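Long-range contact in maleylacetate reductase (Agrobacterium tumefaciens, PDB 3HL0), which catalyses the NAD-dependent reduction of maleylacetate to 3-oxoadipate, probably as a step in the breakdown of gamma-resorcylate, as a member of the iron-containing alcohol dehydrogenase family: residues V73-R84 against L102-A112. Residues are numbered along the deposited sequence; the frame is centred on the assembly and turned at random. Where two conformers were deposited one is given.
Sequences VEVTKTAVEAYR and LGKAIALRTDA
Arg-109, Tyr-83 and Thr-76 bury more surface than any other residues in this helix-helix contact, in which two neighbouring helices of the Rossmann-like, NAD-binding alpha/beta domain cross at -65° with their axes 9.5 Å apart. No hydrogen bond joins 73-84 to 102-112, so the fit rests on shape. Thr-76 is a knob in the hole made by Leu-102, Ala-105, Ile-106 and Arg-109. With its CG2 anti to the backbone N, the methyl lies over one face of the Arg-109 guanidinium, offset toward the rim and 3.6 Å from NH1, while OG1 turns to Ala-105 CB. Arg-109 runs extended across Thr-76 and Val-80 at about a right angle. Its NH1 holds Ala-105 O at 3.0 Å, almost in the guanidinium plane, and also bonds Gln-132 OE1 on the strand 129-134, which helps fix the plate under the methyl. Next to the knob, Ala-79 CB packs on Ile-106 CD1 at 3.7 Å, and Phe-64 covers Ala-79 and Leu-102 from the strand 60-64. Toward the C-terminal ends of both segments the Tyr-83 ring takes Ile-106 CG2 and Thr-110 OG1 over one face, and its OH comes 3.2 Å from Ala-112 CB. Val-80 CG1 meets Thr-110 CG2 tip to tip. That threonine forms an ST turn: Thr-110 OG1 donates to Ile-106 O at 2.9 Å and accepts from Ala-112 N at 3.0 Å.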
loop_
_atom_site.group_PDB
_atom_site.type_symbol
_atom_site.label_atom_id
_atom_site.label_comp_id
_atom_site.label_asym_id
_atom_site.label_seq_id
_atom_site.Cartn_x
_atom_site.Cartn_y
_atom_site.Cartn_z
ATOM N N VAL A 73 -7.232 16.158 -2.483
ATOM C CA VAL A 73 -7.092 17.570 -2.845
ATOM C C VAL A 73 -6.172 18.383 -1.915
ATOM O O VAL A 73 -5.488 19.307 -2.366
ATOM C CB VAL A 73 -8.511 18.217 -3.035
ATOM C CG1 VAL A 73 -8.428 19.709 -3.262
ATOM C CG2 VAL A 73 -9.233 17.553 -4.198
ATOM N N GLU A 74 -6.126 18.048 -0.624
ATOM C CA GLU A 74 -5.271 18.811 0.293
ATOM C C GLU A 74 -3.786 18.605 0.030
ATOM O O GLU A 74 -3.016 19.553 0.121
ATOM C CB GLU A 74 -5.641 18.628 1.765
ATOM C CG GLU A 74 -7.019 19.203 2.103
ATOM C CD GLU A 74 -7.163 20.713 1.802
ATOM O OE1 GLU A 74 -6.253 21.495 2.152
ATOM O OE2 GLU A 74 -8.203 21.125 1.230
ATOM N N VAL A 75 -3.404 17.385 -0.373
ATOM C CA VAL A 75 -2.040 17.135 -0.797
ATOM C C VAL A 75 -1.738 17.879 -2.108
ATOM O O VAL A 75 -0.676 18.500 -2.262
ATOM C CB VAL A 75 -1.769 15.614 -0.959
ATOM C CG1 VAL A 75 -0.384 15.364 -1.591
ATOM C CG2 VAL A 75 -1.873 14.924 0.390
ATOM N N THR A 76 -2.670 17.835 -3.052
ATOM C CA THR A 76 -2.474 18.580 -4.296
ATOM C C THR A 76 -2.285 20.081 -4.023
ATOM O O THR A 76 -1.408 20.717 -4.606
ATOM C CB THR A 76 -3.644 18.371 -5.237
ATOM O OG1 THR A 76 -3.648 16.993 -5.624
ATOM C CG2 THR A 76 -3.521 19.276 -6.492
ATOM N N LYS A 77 -3.094 20.646 -3.139
ATOM C CA LYS A 77 -2.920 22.086 -2.792
ATOM C C LYS A 77 -1.519 22.404 -2.298
ATOM O O LYS A 77 -0.902 23.383 -2.743
ATOM C CB LYS A 77 -3.963 22.518 -1.771
ATOM C CG LYS A 77 -5.333 22.582 -2.406
ATOM C CD LYS A 77 -6.379 23.067 -1.428
ATOM C CE LYS A 77 -7.754 23.110 -2.085
ATOM N NZ LYS A 77 -8.441 21.830 -1.839
ATOM N N THR A 78 -1.013 21.558 -1.408
ATOM C CA THR A 78 0.364 21.663 -0.905
ATOM C C THR A 78 1.410 21.525 -2.016
ATOM O O THR A 78 2.401 22.260 -2.035
ATOM C CB THR A 78 0.593 20.610 0.172
ATOM O OG1 THR A 78 -0.328 20.883 1.243
ATOM C CG2 THR A 78 2.022 20.689 0.736
ATOM N N ALA A 79 1.175 20.599 -2.947
ATOM C CA ALA A 79 2.116 20.396 -4.050
ATOM C C ALA A 79 2.121 21.591 -4.995
ATOM O O ALA A 79 3.162 21.973 -5.530
ATOM C CB ALA A 79 1.765 19.124 -4.831
ATOM N N VAL A 80 0.945 22.163 -5.231
ATOM C CA VAL A 80 0.849 23.355 -6.074
ATOM C C VAL A 80 1.570 24.536 -5.422
ATOM O O VAL A 80 2.276 25.282 -6.103
ATOM C CB VAL A 80 -0.639 23.711 -6.408
ATOM C CG1 VAL A 80 -0.749 25.065 -7.101
ATOM C CG2 VAL A 80 -1.243 22.620 -7.298
ATOM N N GLU A 81 1.433 24.673 -4.104
ATOM C CA GLU A 81 2.212 25.682 -3.391
ATOM C C GLU A 81 3.716 25.425 -3.594
ATOM O O GLU A 81 4.468 26.364 -3.804
ATOM C CB GLU A 81 1.842 25.722 -1.911
ATOM C CG GLU A 81 0.437 26.244 -1.687
ATOM C CD GLU A 81 -0.095 25.987 -0.278
ATOM O OE1 GLU A 81 0.475 25.134 0.446
ATOM O OE2 GLU A 81 -1.098 26.647 0.099
ATOM N N ALA A 82 4.131 24.152 -3.572
ATOM C CA ALA A 82 5.537 23.798 -3.789
ATOM C C ALA A 82 5.992 24.116 -5.224
ATOM O O ALA A 82 7.083 24.693 -5.415
ATOM C CB ALA A 82 5.766 22.309 -3.453
ATOM N N TYR A 83 5.136 23.809 -6.203
ATOM C CA TYR A 83 5.371 24.134 -7.623
ATOM C C TYR A 83 5.585 25.635 -7.810
ATOM O O TYR A 83 6.525 26.083 -8.495
ATOM C CB TYR A 83 4.192 23.621 -8.475
ATOM C CG TYR A 83 4.281 23.885 -9.956
ATOM C CD1 TYR A 83 4.885 22.959 -10.814
ATOM C CD2 TYR A 83 3.736 25.049 -10.514
ATOM C CE1 TYR A 83 4.951 23.179 -12.188
ATOM C CE2 TYR A 83 3.800 25.279 -11.882
ATOM C CZ TYR A 83 4.410 24.358 -12.707
ATOM O OH TYR A 83 4.457 24.628 -14.051
ATOM N N ARG A 84 4.716 26.425 -7.178
ATOM C CA ARG A 84 4.817 27.881 -7.282
ATOM C C ARG A 84 6.087 28.382 -6.617
ATOM O O ARG A 84 6.882 29.118 -7.247
ATOM C CB ARG A 84 3.553 28.558 -6.728
ATOM C CG ARG A 84 2.358 28.263 -7.647
ATOM C CD ARG A 84 1.044 28.848 -7.177
ATOM N NE ARG A 84 0.034 28.638 -8.208
ATOM C CZ ARG A 84 -1.263 28.473 -7.983
ATOM N NH1 ARG A 84 -1.733 28.469 -6.737
ATOM N NH2 ARG A 84 -2.087 28.270 -9.010
ATOM N N LEU A 102 -0.954 12.781 -9.154
ATOM C CA LEU A 102 -0.547 14.055 -8.532
ATOM C C LEU A 102 -0.074 15.059 -9.596
ATOM O O LEU A 102 -0.467 16.232 -9.577
ATOM C CB LEU A 102 0.516 13.820 -7.426
ATOM C CG LEU A 102 1.008 15.154 -6.820
ATOM C CD1 LEU A 102 -0.141 15.948 -6.141
ATOM C CD2 LEU A 102 2.184 14.902 -5.830
ATOM N N GLY A 103 0.745 14.600 -10.543
ATOM C CA GLY A 103 1.212 15.499 -11.612
ATOM C C GLY A 103 0.062 16.022 -12.450
ATOM O O GLY A 103 0.058 17.197 -12.869
ATOM N N LYS A 104 -0.924 15.148 -12.692
ATOM C CA LYS A 104 -2.098 15.555 -13.451
ATOM C C LYS A 104 -2.903 16.596 -12.678
ATOM O O LYS A 104 -3.403 17.567 -13.273
ATOM C CB LYS A 104 -2.978 14.347 -13.774
ATOM C CG LYS A 104 -2.460 13.433 -14.885
ATOM C CD LYS A 104 -3.282 12.141 -14.937
ATOM C CE LYS A 104 -3.140 11.498 -16.327
ATOM N NZ LYS A 104 -4.042 10.285 -16.435
ATOM N N ALA A 105 -3.053 16.399 -11.370
ATOM C CA ALA A 105 -3.824 17.337 -10.551
ATOM C C ALA A 105 -3.133 18.693 -10.456
ATOM O O ALA A 105 -3.817 19.720 -10.360
ATOM C CB ALA A 105 -4.079 16.762 -9.148
ATOM N N ILE A 106 -1.798 18.696 -10.440
ATOM C CA ILE A 106 -1.025 19.952 -10.459
ATOM C C ILE A 106 -1.209 20.615 -11.832
ATOM O O ILE A 106 -1.473 21.797 -11.906
ATOM C CB ILE A 106 0.486 19.697 -10.166
ATOM C CG1 ILE A 106 0.673 19.227 -8.729
ATOM C CG2 ILE A 106 1.335 20.950 -10.466
ATOM C CD1 ILE A 106 2.068 18.603 -8.471
ATOM N N ALA A 107 -1.112 19.847 -12.917
ATOM C CA ALA A 107 -1.343 20.391 -14.261
ATOM C C ALA A 107 -2.740 21.013 -14.396
ATOM O O ALA A 107 -2.883 22.093 -15.015
ATOM C CB ALA A 107 -1.138 19.296 -15.325
ATOM N N LEU A 108 -3.752 20.374 -13.824
ATOM C CA LEU A 108 -5.123 20.935 -13.879
ATOM C C LEU A 108 -5.190 22.358 -13.318
ATOM O O LEU A 108 -5.947 23.199 -13.809
ATOM C CB LEU A 108 -6.127 20.029 -13.144
ATOM C CG LEU A 108 -7.591 20.450 -13.045
ATOM C CD1 LEU A 108 -8.235 20.437 -14.434
ATOM C CD2 LEU A 108 -8.306 19.471 -12.150
ATOM N N ARG A 109 -4.372 22.627 -12.309
ATOM C CA ARG A 109 -4.474 23.847 -11.536
ATOM C C ARG A 109 -3.488 24.910 -11.993
ATOM O O ARG A 109 -3.659 26.097 -11.702
ATOM C CB ARG A 109 -4.254 23.519 -10.057
ATOM C CG ARG A 109 -5.458 22.794 -9.461
ATOM C CD ARG A 109 -5.108 22.063 -8.195
ATOM N NE ARG A 109 -6.304 21.532 -7.555
ATOM C CZ ARG A 109 -6.840 20.333 -7.814
ATOM N NH1 ARG A 109 -6.315 19.520 -8.716
ATOM N NH2 ARG A 109 -7.927 19.939 -7.173
ATOM N N THR A 110 -2.450 24.507 -12.718
ATOM C CA THR A 110 -1.352 25.423 -13.038
ATOM C C THR A 110 -0.974 25.416 -14.522
ATOM O O THR A 110 -0.103 26.192 -14.953
ATOM C CB THR A 110 -0.069 25.011 -12.308
ATOM O OG1 THR A 110 0.372 23.761 -12.859
ATOM C CG2 THR A 110 -0.278 24.844 -10.801
ATOM N N ASP A 111 -1.574 24.510 -15.281
ATOM C CA ASP A 111 -1.166 24.209 -16.660
ATOM C C ASP A 111 0.327 23.801 -16.820
ATOM O O ASP A 111 0.904 23.932 -17.906
ATOM C CB ASP A 111 -1.555 25.338 -17.628
ATOM C CG ASP A 111 -2.063 24.807 -18.971
ATOM O OD1 ASP A 111 -2.690 23.716 -19.003
ATOM O OD2 ASP A 111 -1.831 25.492 -19.989
ATOM N N ALA A 112 0.941 23.295 -15.744
ATOM C CA ALA A 112 2.310 22.742 -15.816
ATOM C C ALA A 112 2.370 21.732 -16.952
ATOM O O ALA A 112 1.448 20.907 -17.097
ATOM C CB ALA A 112 2.649 22.018 -14.502
#